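Local coordinates for protein PTS-dependent dihydroxyacetone kinase, ADP-binding subunit DhaL (Lactococcus lactis subsp. lactis, PDB 3CR3) that binds ADP with magnesium, takes up a phosphoryl group from DhaM to form ATP, and passes it to dihydroxyacetone held by DhaK, at residues G120-L132 with D174-L188. Numbering follows the deposited sequence.
Sequences GEKTMVDIWSAFL and DPGTQSSAYLFETLL. With ADP (adenosine-5'-diphosphate), chain G.
One face of the Phe184 ring lies on Phe131 in an offset stack, centroids 4.2 Å apart and planes nearly parallel; its opposite face has the carbonyl of Ser180 near the rim. The Phe184 edge is turned to Trp128: Phe184 CZ sits over the indole, 3.3 Å from Trp128 CD2, in a T-shaped pair with planes at 78°. Leu188 CD2 meets the edge of Phe131, and Leu187 CD2 is also near that plane. With CG anti to the carbonyl carbon (chi1 -83°), Trp128 brings its indole face to the edge of Phe184, and Trp128 NE1 donates to Ser180 OG at 3.0 Å; the bond is bent, and the placing of NE1 is less sure. Tyr83 of helix 79-94 also bonds this hydroxyl. Replacing the indole by an alanine side chain is likely to strip the Phe184 edge of the face it points into, and Ser180 OG of a possible second partner beside Tyr83. Ile127 is a knob among Thr177, Ser180, Ala181 and Phe184, with CG2 pressed tightly to Ser180 CB, while CD1 reaches the methyl of Ala181. The two helix segments run at 35°, their axes approaching to 8.7 Å. Toward their N-terminal ends the hydrocarbon gives way to the ADP ribose. Asp174, the N-cap of its helix, accepts ADP O3' on OD1 (2.6 Å) and ADP O2' on OD2 (2.8 Å); OD2 also takes Thr177 N, from above the carboxylate plane, and Thr177 OG1, on the anti lone pair of OD2. Met124 N donates to O2' and Gly176 N to O3'. A water donates to Asp126 OD2 and Thr177 OG1, linking the segments. O2' is thus shared between the two segments and O3' held at the start of helix 175-191, whose N-terminal end would probably stabilise the Asp174 carboxylate, while the aromatic cluster joins the helices farther along.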
ATOM      1  N   GLY A 120     -16.173  22.458  11.037  1.00 18.88           N
ATOM      2  CA  GLY A 120     -17.013  21.376  11.576  1.00 18.22           C
ATOM      3  C   GLY A 120     -16.480  19.990  11.330  1.00 18.29           C
ATOM      4  O   GLY A 120     -17.121  18.992  11.682  1.00 18.49           O
ATOM      5  N   GLU A 121     -15.288  19.908  10.743  1.00 18.25           N
ATOM      6  CA  GLU A 121     -14.727  18.615  10.389  1.00 17.85           C
ATOM      7  C   GLU A 121     -13.821  18.030  11.463  1.00 17.19           C
ATOM      8  O   GLU A 121     -13.171  17.009  11.231  1.00 16.32           O
ATOM      9  CB  GLU A 121     -13.996  18.688   9.052  1.00 18.67           C
ATOM     10  CG  GLU A 121     -14.918  18.951   7.854  1.00 19.52           C
ATOM     11  CD  GLU A 121     -14.359  18.317   6.610  1.00 21.18           C
ATOM     12  OE1 GLU A 121     -14.429  17.079   6.495  1.00 20.38           O
ATOM     13  OE2 GLU A 121     -13.807  19.049   5.773  1.00 21.15           O
ATOM     14  N   LYS A 122     -13.830  18.665  12.636  1.00 16.45           N
ATOM     15  CA  LYS A 122     -13.059  18.236  13.816  1.00 16.17           C
ATOM     16  C   LYS A 122     -11.563  18.416  13.603  1.00 16.08           C
ATOM     17  O   LYS A 122     -10.794  17.494  13.799  1.00 17.18           O
ATOM     18  CB  LYS A 122     -13.391  16.791  14.233  1.00 15.57           C
ATOM     19  CG  LYS A 122     -13.114  16.425  15.705  1.00 14.35           C
ATOM     20  CD  LYS A 122     -12.898  14.908  15.787  1.00 15.08           C
ATOM     21  CE  LYS A 122     -12.845  14.358  17.194  1.00 15.91           C
ATOM     22  NZ  LYS A 122     -14.168  14.379  17.893  1.00 13.01           N
ATOM     23  N   THR A 123     -11.150  19.606  13.174  1.00 15.97           N
ATOM     24  CA  THR A 123      -9.721  19.924  13.094  1.00 15.07           C
ATOM     25  C   THR A 123      -9.508  21.328  13.664  1.00 15.84           C
ATOM     26  O   THR A 123     -10.480  22.018  13.982  1.00 14.36           O
ATOM     27  CB  THR A 123      -9.193  19.930  11.651  1.00 14.87           C
ATOM     28  OG1 THR A 123      -9.726  21.068  10.959  1.00 13.93           O
ATOM     29  CG2 THR A 123      -9.533  18.643  10.893  1.00 11.51           C
HETATM   30  N   MSE A 124      -8.237  21.747  13.735  1.00 15.46           N
HETATM   31  CA  MSE A 124      -7.842  23.097  14.152  1.00 16.99           C
HETATM   32  C   MSE A 124      -8.537  24.205  13.359  1.00 14.85           C
HETATM   33  O   MSE A 124      -8.678  25.289  13.852  1.00 14.80           O
HETATM   34  CB  MSE A 124      -6.325  23.267  14.050  1.00 15.11           C
HETATM   35  CG  MSE A 124      -5.796  23.252  12.601  1.00 18.79           C
HETATM   36 SE   MSE A 124      -3.821  23.341  12.531  1.00 25.61          SE
HETATM   37  CE  MSE A 124      -3.574  25.127  13.031  1.00 23.25           C
ATOM     38  N   VAL A 125      -8.930  23.927  12.122  1.00 14.74           N
ATOM     39  CA  VAL A 125      -9.752  24.842  11.312  1.00 14.50           C
ATOM     40  C   VAL A 125     -10.964  25.368  12.105  1.00 14.37           C
ATOM     41  O   VAL A 125     -11.341  26.537  11.995  1.00 14.27           O
ATOM     42  CB  VAL A 125     -10.214  24.145   9.990  1.00 14.70           C
ATOM     43  CG1 VAL A 125     -11.342  24.910   9.307  1.00 15.35           C
ATOM     44  CG2 VAL A 125      -9.037  23.982   9.023  1.00 13.89           C
ATOM     45  N   ASP A 126     -11.536  24.508  12.941  1.00 14.33           N
ATOM     46  CA  ASP A 126     -12.734  24.867  13.712  1.00 14.53           C
ATOM     47  C   ASP A 126     -12.457  25.998  14.693  1.00 13.86           C
ATOM     48  O   ASP A 126     -13.262  26.909  14.838  1.00 13.62           O
ATOM     49  CB  ASP A 126     -13.269  23.650  14.457  1.00 14.31           C
ATOM     50  CG  ASP A 126     -13.535  22.487  13.545  1.00 15.89           C
ATOM     51  OD1 ASP A 126     -13.729  22.706  12.328  1.00 17.09           O
ATOM     52  OD2 ASP A 126     -13.539  21.345  14.040  1.00 15.52           O
ATOM     53  N   ILE A 127     -11.299  25.955  15.350  1.00 12.87           N
ATOM     54  CA  ILE A 127     -10.993  26.972  16.327  1.00 12.39           C
ATOM     55  C   ILE A 127     -10.414  28.228  15.663  1.00 12.95           C
ATOM     56  O   ILE A 127     -10.681  29.345  16.128  1.00 12.90           O
ATOM     57  CB  ILE A 127     -10.139  26.422  17.524  1.00 12.47           C
ATOM     58  CG1 ILE A 127     -10.111  27.421  18.692  1.00 13.22           C
ATOM     59  CG2 ILE A 127      -8.747  26.045  17.072  1.00 12.64           C
ATOM     60  CD1 ILE A 127      -9.817  26.788  20.062  1.00 11.91           C
ATOM     61  N   TRP A 128      -9.653  28.055  14.575  1.00 12.61           N
ATOM     62  CA  TRP A 128      -9.142  29.202  13.822  1.00 12.69           C
ATOM     63  C   TRP A 128     -10.323  30.042  13.344  1.00 12.96           C
ATOM     64  O   TRP A 128     -10.320  31.266  13.491  1.00 13.53           O
ATOM     65  CB  TRP A 128      -8.243  28.763  12.644  1.00 12.13           C
ATOM     66  CG  TRP A 128      -6.814  28.475  13.047  1.00 11.72           C
ATOM     67  CD1 TRP A 128      -6.342  27.356  13.694  1.00 11.45           C
ATOM     68  CD2 TRP A 128      -5.672  29.312  12.817  1.00 11.08           C
ATOM     69  NE1 TRP A 128      -4.973  27.467  13.906  1.00  9.69           N
ATOM     70  CE2 TRP A 128      -4.544  28.657  13.380  1.00 12.25           C
ATOM     71  CE3 TRP A 128      -5.493  30.561  12.218  1.00 13.07           C
ATOM     72  CZ2 TRP A 128      -3.256  29.206  13.328  1.00 11.46           C
ATOM     73  CZ3 TRP A 128      -4.223  31.112  12.196  1.00 11.80           C
ATOM     74  CH2 TRP A 128      -3.121  30.431  12.743  1.00 12.70           C
ATOM     75  N   SER A 129     -11.350  29.369  12.825  1.00 13.68           N
ATOM     76  CA  SER A 129     -12.568  30.033  12.340  1.00 14.22           C
ATOM     77  C   SER A 129     -13.359  30.682  13.460  1.00 14.41           C
ATOM     78  O   SER A 129     -13.765  31.845  13.344  1.00 14.56           O
ATOM     79  CB  SER A 129     -13.465  29.046  11.600  1.00 14.38           C
ATOM     80  OG  SER A 129     -14.632  29.700  11.119  1.00 16.41           O
ATOM     81  N   ALA A 130     -13.591  29.932  14.540  1.00 14.54           N
ATOM     82  CA  ALA A 130     -14.332  30.458  15.701  1.00 14.97           C
ATOM     83  C   ALA A 130     -13.623  31.662  16.323  1.00 15.12           C
ATOM     84  O   ALA A 130     -14.261  32.642  16.724  1.00 15.21           O
ATOM     85  CB  ALA A 130     -14.566  29.343  16.753  1.00 15.21           C
ATOM     86  N   PHE A 131     -12.294  31.594  16.389  1.00 14.48           N
ATOM     87  CA  PHE A 131     -11.506  32.676  16.983  1.00 13.93           C
ATOM     88  C   PHE A 131     -11.552  33.949  16.139  1.00 13.45           C
ATOM     89  O   PHE A 131     -11.734  35.054  16.679  1.00 14.04           O
ATOM     90  CB  PHE A 131     -10.063  32.203  17.198  1.00 13.58           C
ATOM     91  CG  PHE A 131      -9.151  33.243  17.770  1.00 14.86           C
ATOM     92  CD1 PHE A 131      -9.385  33.784  19.043  1.00 15.83           C
ATOM     93  CD2 PHE A 131      -8.016  33.644  17.067  1.00 15.67           C
ATOM     94  CE1 PHE A 131      -8.521  34.737  19.591  1.00 16.07           C
ATOM     95  CE2 PHE A 131      -7.132  34.587  17.608  1.00 14.06           C
ATOM     96  CZ  PHE A 131      -7.380  35.135  18.870  1.00 14.61           C
ATOM     97  N   LEU A 132     -11.396  33.802  14.823  1.00 12.93           N
ATOM     98  CA  LEU A 132     -11.535  34.940  13.888  1.00 12.96           C
ATOM     99  C   LEU A 132     -12.917  35.579  13.969  1.00 13.10           C
ATOM    100  O   LEU A 132     -13.046  36.801  14.037  1.00 12.38           O
ATOM    101  CB  LEU A 132     -11.256  34.509  12.443  1.00 12.95           C
ATOM    102  CG  LEU A 132     -11.489  35.535  11.324  1.00 12.93           C
ATOM    103  CD1 LEU A 132     -10.479  36.691  11.423  1.00 12.73           C
ATOM    104  CD2 LEU A 132     -11.411  34.859   9.978  1.00 12.51           C
ATOM    105  N   ASP A 174     -10.065  16.909  19.841  1.00  9.40           N
ATOM    106  CA  ASP A 174      -9.059  16.976  18.776  1.00  9.51           C
ATOM    107  C   ASP A 174      -7.750  17.625  19.259  1.00  9.39           C
ATOM    108  O   ASP A 174      -7.775  18.732  19.770  1.00  9.52           O
ATOM    109  CB  ASP A 174      -9.599  17.794  17.608  1.00  8.84           C
ATOM    110  CG  ASP A 174      -8.631  17.855  16.448  1.00  9.27           C
ATOM    111  OD1 ASP A 174      -8.217  16.778  15.950  1.00  8.15           O
ATOM    112  OD2 ASP A 174      -8.280  18.979  16.048  1.00  7.77           O
ATOM    113  N   PRO A 175      -6.611  16.930  19.115  1.00  9.61           N
ATOM    114  CA  PRO A 175      -5.345  17.508  19.596  1.00  9.47           C
ATOM    115  C   PRO A 175      -4.895  18.832  18.922  1.00  9.16           C
ATOM    116  O   PRO A 175      -4.450  19.725  19.620  1.00  9.71           O
ATOM    117  CB  PRO A 175      -4.313  16.385  19.370  1.00  9.61           C
ATOM    118  CG  PRO A 175      -4.944  15.402  18.477  1.00 10.35           C
ATOM    119  CD  PRO A 175      -6.450  15.556  18.599  1.00  9.98           C
ATOM    120  N   GLY A 176      -5.002  18.944  17.601  1.00  8.81           N
ATOM    121  CA  GLY A 176      -4.693  20.179  16.900  1.00  8.76           C
ATOM    122  C   GLY A 176      -5.553  21.352  17.353  1.00  9.22           C
ATOM    123  O   GLY A 176      -5.075  22.486  17.410  1.00  9.00           O
ATOM    124  N   THR A 177      -6.837  21.086  17.631  1.00  9.65           N
ATOM    125  CA  THR A 177      -7.748  22.102  18.155  1.00  9.24           C
ATOM    126  C   THR A 177      -7.224  22.627  19.495  1.00  9.15           C
ATOM    127  O   THR A 177      -7.222  23.834  19.731  1.00  9.06           O
ATOM    128  CB  THR A 177      -9.189  21.568  18.271  1.00  9.87           C
ATOM    129  OG1 THR A 177      -9.648  21.151  16.976  1.00  9.54           O
ATOM    130  CG2 THR A 177     -10.151  22.642  18.802  1.00  9.21           C
ATOM    131  N   GLN A 178      -6.779  21.715  20.357  1.00  8.64           N
ATOM    132  CA  GLN A 178      -6.194  22.082  21.641  1.00  9.56           C
ATOM    133  C   GLN A 178      -4.890  22.861  21.490  1.00  9.01           C
ATOM    134  O   GLN A 178      -4.679  23.862  22.177  1.00  8.90           O
ATOM    135  CB  GLN A 178      -5.945  20.845  22.525  1.00  9.70           C
ATOM    136  CG  GLN A 178      -5.372  21.163  23.902  1.00 10.00           C
ATOM    137  CD  GLN A 178      -6.279  22.009  24.754  1.00 10.61           C
ATOM    138  OE1 GLN A 178      -6.201  23.246  24.746  1.00 12.90           O
ATOM    139  NE2 GLN A 178      -7.161  21.358  25.491  1.00  6.98           N
ATOM    140  N   SER A 179      -4.003  22.399  20.621  1.00  8.68           N
ATOM    141  CA  SER A 179      -2.753  23.132  20.461  1.00  8.96           C
ATOM    142  C   SER A 179      -3.071  24.523  19.872  1.00  8.15           C
ATOM    143  O   SER A 179      -2.495  25.505  20.278  1.00  7.27           O
ATOM    144  CB  SER A 179      -1.728  22.334  19.637  1.00  9.15           C
ATOM    145  OG  SER A 179      -2.218  22.097  18.320  1.00 10.32           O
ATOM    146  N   SER A 180      -4.049  24.619  18.977  1.00  8.51           N
ATOM    147  CA  SER A 180      -4.447  25.946  18.476  1.00  8.03           C
ATOM    148  C   SER A 180      -5.055  26.861  19.542  1.00  7.27           C
ATOM    149  O   SER A 180      -4.892  28.077  19.469  1.00  6.91           O
ATOM    150  CB  SER A 180      -5.349  25.863  17.242  1.00  8.15           C
ATOM    151  OG  SER A 180      -4.617  25.463  16.091  1.00  8.79           O
ATOM    152  N   ALA A 181      -5.740  26.282  20.526  1.00  6.98           N
ATOM    153  CA  ALA A 181      -6.272  27.047  21.659  1.00  6.70           C
ATOM    154  C   ALA A 181      -5.142  27.705  22.465  1.00  7.01           C
ATOM    155  O   ALA A 181      -5.224  28.898  22.819  1.00  6.51           O
ATOM    156  CB  ALA A 181      -7.153  26.152  22.572  1.00  6.03           C
ATOM    157  N   TYR A 182      -4.085  26.936  22.732  1.00  6.72           N
ATOM    158  CA  TYR A 182      -2.901  27.465  23.417  1.00  7.02           C
ATOM    159  C   TYR A 182      -2.307  28.628  22.630  1.00  7.36           C
ATOM    160  O   TYR A 182      -1.853  29.610  23.203  1.00  8.18           O
ATOM    161  CB  TYR A 182      -1.818  26.379  23.581  1.00  6.51           C
ATOM    162  CG  TYR A 182      -2.202  25.152  24.399  1.00  7.11           C
ATOM    163  CD1 TYR A 182      -3.096  25.230  25.476  1.00  7.50           C
ATOM    164  CD2 TYR A 182      -1.627  23.912  24.107  1.00  7.44           C
ATOM    165  CE1 TYR A 182      -3.425  24.070  26.238  1.00  9.42           C
ATOM    166  CE2 TYR A 182      -1.925  22.775  24.839  1.00  8.20           C
ATOM    167  CZ  TYR A 182      -2.831  22.846  25.893  1.00  8.57           C
ATOM    168  OH  TYR A 182      -3.115  21.691  26.585  1.00  9.62           O
ATOM    169  N   LEU A 183      -2.305  28.510  21.307  1.00  7.72           N
ATOM    170  CA  LEU A 183      -1.773  29.564  20.450  1.00  7.78           C
ATOM    171  C   LEU A 183      -2.512  30.888  20.628  1.00  7.74           C
ATOM    172  O   LEU A 183      -1.883  31.952  20.770  1.00  7.66           O
ATOM    173  CB  LEU A 183      -1.815  29.129  18.975  1.00  7.43           C
ATOM    174  CG  LEU A 183      -1.139  30.066  17.971  1.00  7.45           C
ATOM    175  CD1 LEU A 183       0.353  30.211  18.297  1.00  5.25           C
ATOM    176  CD2 LEU A 183      -1.318  29.520  16.562  1.00  8.46           C
ATOM    177  N   PHE A 184      -3.840  30.809  20.608  1.00  7.67           N
ATOM    178  CA  PHE A 184      -4.688  31.998  20.649  1.00  8.75           C
ATOM    179  C   PHE A 184      -4.845  32.577  22.038  1.00  9.09           C
ATOM    180  O   PHE A 184      -4.979  33.793  22.191  1.00  8.65           O
ATOM    181  CB  PHE A 184      -6.071  31.693  20.066  1.00  8.36           C
ATOM    182  CG  PHE A 184      -6.040  31.214  18.641  1.00  9.64           C
ATOM    183  CD1 PHE A 184      -5.051  31.660  17.758  1.00 10.29           C
ATOM    184  CD2 PHE A 184      -7.015  30.328  18.173  1.00 11.26           C
ATOM    185  CE1 PHE A 184      -5.020  31.226  16.437  1.00 10.49           C
ATOM    186  CE2 PHE A 184      -6.990  29.882  16.848  1.00 10.21           C
ATOM    187  CZ  PHE A 184      -5.985  30.351  15.978  1.00  9.97           C
ATOM    188  N   GLU A 185      -4.884  31.695  23.032  1.00  9.63           N
ATOM    189  CA  GLU A 185      -4.917  32.092  24.428  1.00 11.57           C
ATOM    190  C   GLU A 185      -3.682  32.930  24.811  1.00 11.02           C
ATOM    191  O   GLU A 185      -3.811  33.966  25.448  1.00 11.79           O
ATOM    192  CB  GLU A 185      -5.097  30.840  25.305  1.00 11.18           C
ATOM    193  CG  GLU A 185      -4.315  30.792  26.577  1.00 13.32           C
ATOM    194  CD  GLU A 185      -4.617  29.534  27.391  1.00 14.66           C
ATOM    195  OE1 GLU A 185      -5.054  28.500  26.798  1.00 17.37           O
ATOM    196  OE2 GLU A 185      -4.412  29.597  28.624  1.00 17.13           O
ATOM    197  N   THR A 186      -2.498  32.486  24.403  1.00 11.25           N
ATOM    198  CA  THR A 186      -1.265  33.264  24.612  1.00 10.85           C
ATOM    199  C   THR A 186      -1.232  34.550  23.764  1.00 10.85           C
ATOM    200  O   THR A 186      -0.722  35.573  24.190  1.00 10.66           O
ATOM    201  CB  THR A 186      -0.026  32.419  24.319  1.00 10.93           C
ATOM    202  OG1 THR A 186      -0.175  31.772  23.042  1.00  9.62           O
ATOM    203  CG2 THR A 186       0.143  31.357  25.405  1.00 11.73           C
ATOM    204  N   LEU A 187      -1.785  34.488  22.560  1.00 11.24           N
ATOM    205  CA  LEU A 187      -1.956  35.676  21.737  1.00 10.96           C
ATOM    206  C   LEU A 187      -2.790  36.753  22.458  1.00 11.58           C
ATOM    207  O   LEU A 187      -2.389  37.923  22.536  1.00 10.75           O
ATOM    208  CB  LEU A 187      -2.587  35.314  20.386  1.00 10.22           C
ATOM    209  CG  LEU A 187      -2.744  36.494  19.408  1.00 10.03           C
ATOM    210  CD1 LEU A 187      -1.419  37.263  19.211  1.00  7.13           C
ATOM    211  CD2 LEU A 187      -3.264  36.004  18.096  1.00  8.04           C
ATOM    212  N   LEU A 188      -3.945  36.343  22.976  1.00 11.99           N
ATOM    213  CA  LEU A 188      -4.850  37.247  23.689  1.00 12.84           C
ATOM    214  C   LEU A 188      -4.177  37.916  24.894  1.00 13.53           C
ATOM    215  O   LEU A 188      -4.373  39.109  25.145  1.00 13.17           O
ATOM    216  CB  LEU A 188      -6.115  36.493  24.125  1.00 12.07           C
ATOM    217  CG  LEU A 188      -7.117  36.122  23.029  1.00 11.43           C
ATOM    218  CD1 LEU A 188      -8.366  35.532  23.653  1.00 10.36           C
ATOM    219  CD2 LEU A 188      -7.480  37.325  22.158  1.00  9.81           C
TER
HETATM  220  PB  ADP G1211      -0.459  13.513  12.410  1.00 15.60           P
HETATM  221  O1B ADP G1211       0.222  12.629  13.405  1.00 15.51           O
HETATM  222  O2B ADP G1211       0.170  13.468  11.059  1.00 13.87           O
HETATM  223  O3B ADP G1211      -1.978  13.340  12.377  1.00 14.19           O
HETATM  224  PA  ADP G1211      -0.328  15.579  14.446  1.00 14.17           P
HETATM  225  O1A ADP G1211      -0.713  14.496  15.394  1.00 13.91           O
HETATM  226  O2A ADP G1211       0.916  16.365  14.792  1.00 16.69           O
HETATM  227  O3A ADP G1211      -0.199  15.028  12.925  1.00 14.44           O
HETATM  228  O5' ADP G1211      -1.554  16.618  14.282  1.00 15.92           O
HETATM  229  C5' ADP G1211      -2.907  16.152  14.276  1.00 15.07           C
HETATM  230  C4' ADP G1211      -3.800  17.360  14.088  1.00 14.79           C
HETATM  231  O4' ADP G1211      -3.645  17.935  12.784  1.00 16.42           O
HETATM  232  C3' ADP G1211      -5.277  17.029  14.204  1.00 14.89           C
HETATM  233  O3' ADP G1211      -5.658  17.075  15.579  1.00 14.91           O
HETATM  234  C2' ADP G1211      -5.955  18.107  13.361  1.00 14.36           C
HETATM  235  O2' ADP G1211      -6.334  19.255  14.123  1.00 10.96           O
HETATM  236  C1' ADP G1211      -4.863  18.567  12.404  1.00 17.13           C
HETATM  237  N9  ADP G1211      -5.184  18.126  11.034  1.00 18.66           N
HETATM  238  C8  ADP G1211      -4.931  16.891  10.549  1.00 18.23           C
HETATM  239  N7  ADP G1211      -5.336  16.799   9.274  1.00 17.35           N
HETATM  240  C5  ADP G1211      -5.867  17.991   8.939  1.00 17.86           C
HETATM  241  C6  ADP G1211      -6.489  18.564   7.733  1.00 16.54           C
HETATM  242  N6  ADP G1211      -6.591  17.806   6.624  1.00 17.11           N
HETATM  243  N1  ADP G1211      -6.914  19.846   7.783  1.00 17.92           N
HETATM  244  C2  ADP G1211      -6.788  20.608   8.888  1.00 17.00           C
HETATM  245  N3  ADP G1211      -6.241  20.148  10.014  1.00 16.87           N
HETATM  246  C4  ADP G1211      -5.776  18.869  10.099  1.00 17.73           C
HETATM  247  O   HOH W   1     -12.439  21.008  16.473  1.00 15.51           O